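Local coordinates for protein flavin-dependent monooxygenase, oxygenase subunit HsaA (Rhodococcus sp., PDB 2RFQ) that catalyses the FMNH2-dependent ortho-hydroxylation of 3-HSA to the catechol 3,4-DHSA during bacterial breakdown of cholesterol, at residues Ala348-Asn351 with Gly352-Leu355. Sequence-based numbering, arbitrary orientation.
Sequences ALAN and GTPL. With 1PS (3-pyridinium-1-ylpropane-1-sulfonate), chain E.
Thr353 turns its hydroxyl back onto Ala350, where OG1 donates to Ala350 O at 2.7 Å. The donor lies in the carbonyl plane on a lone pair, with a C=O...OG1 angle of 145°. Ala350 O also takes the turn-closing bond from Thr353 N, weak at 3.4 Å. Chi1 of 62° sets OG1 between the backbone N and carbonyl carbon, within reach of both Ala350 O and a water that donates to OG1 and to Ala348 O. This hydrogen-bonded group is the tight part; Thr353 CG2 packs beside it on Ala350 CB at 3.8 Å, and both methyls touch the pyridinium ring at C2. With an alanine here, Ala350 O would probably lose its hydroxyl donor and the water one acceptor, and Ala350 CB its methyl neighbour. Ala348 CB and Leu355 CD2, 4.2 Å apart, make a looser but buried contact. The more open side is at partly exposed Gly352, whose phi of 83° suits glycine, and Asn351, which carries its amide to the second subunit, ND2 bonding Asn183 OD1 and OD1 taking Arg188 NH2. Leu355 N donates to 1PS O3 at 3.0 Å. The geometry is that of a type II beta turn, Ala350 to Thr353, leading into helix 354-365, whose first turn holds the 1PS sulfonate.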
# COMPACT_ATOMS: atom_id res chain seq x y z
N ALA A 348 -4.00 11.42 20.26
CA ALA A 348 -5.25 11.12 19.54
C ALA A 348 -6.07 10.02 20.23
O ALA A 348 -7.23 9.80 19.88
CB ALA A 348 -4.98 10.77 18.07
N LEU A 349 -5.49 9.31 21.20
CA LEU A 349 -6.26 8.24 21.85
C LEU A 349 -7.32 8.72 22.84
O LEU A 349 -8.20 7.95 23.24
CB LEU A 349 -5.35 7.23 22.58
CG LEU A 349 -4.29 6.55 21.73
CD1 LEU A 349 -3.57 5.54 22.63
CD2 LEU A 349 -4.90 5.88 20.48
N ALA A 350 -7.22 9.99 23.24
CA ALA A 350 -8.07 10.49 24.31
C ALA A 350 -9.56 10.41 23.95
O ALA A 350 -9.97 10.91 22.91
CB ALA A 350 -7.68 11.91 24.60
N ASN A 351 -10.37 9.80 24.82
CA ASN A 351 -11.82 9.80 24.62
C ASN A 351 -12.33 11.23 24.54
O ASN A 351 -11.79 12.15 25.18
CB ASN A 351 -12.55 9.03 25.73
CG ASN A 351 -12.34 7.53 25.64
OD1 ASN A 351 -12.08 7.00 24.55
ND2 ASN A 351 -12.42 6.85 26.77
N GLY A 352 -13.37 11.42 23.73
CA GLY A 352 -14.02 12.72 23.61
C GLY A 352 -13.36 13.70 22.65
O GLY A 352 -13.86 14.83 22.49
N THR A 353 -12.24 13.31 22.04
CA THR A 353 -11.52 14.19 21.11
C THR A 353 -11.91 13.88 19.65
O THR A 353 -12.34 12.76 19.32
CB THR A 353 -10.01 14.13 21.32
OG1 THR A 353 -9.53 12.80 21.06
CG2 THR A 353 -9.64 14.59 22.77
N PRO A 354 -11.85 14.90 18.77
CA PRO A 354 -12.41 14.71 17.43
C PRO A 354 -11.77 13.65 16.52
O PRO A 354 -12.49 12.92 15.84
CB PRO A 354 -12.31 16.11 16.79
CG PRO A 354 -12.20 17.07 17.93
CD PRO A 354 -11.45 16.30 19.01
N LEU A 355 -10.44 13.53 16.51
CA LEU A 355 -9.84 12.72 15.45
C LEU A 355 -10.16 11.23 15.61
O LEU A 355 -10.49 10.55 14.59
CB LEU A 355 -8.34 12.99 15.35
CG LEU A 355 -7.53 12.20 14.34
CD1 LEU A 355 -8.01 12.45 12.89
CD2 LEU A 355 -6.05 12.62 14.46
N1 1PS E . -6.14 16.26 22.12
C1 1PS E . -5.95 15.29 23.06
C2 1PS E . -6.37 15.49 24.38
C3 1PS E . -6.72 17.43 22.44
C4 1PS E . -7.15 17.68 23.75
C5 1PS E . -6.98 16.69 24.72
C6 1PS E . -5.69 16.04 20.74
C7 1PS E . -6.54 15.00 20.01
C8 1PS E . -6.18 14.92 18.53
S1 1PS E . -7.09 15.97 17.58
O1 1PS E . -6.43 15.94 16.25
O2 1PS E . -7.06 17.36 18.11
O3 1PS E . -8.51 15.50 17.59
O HOH W 1 -8.38 11.98 18.74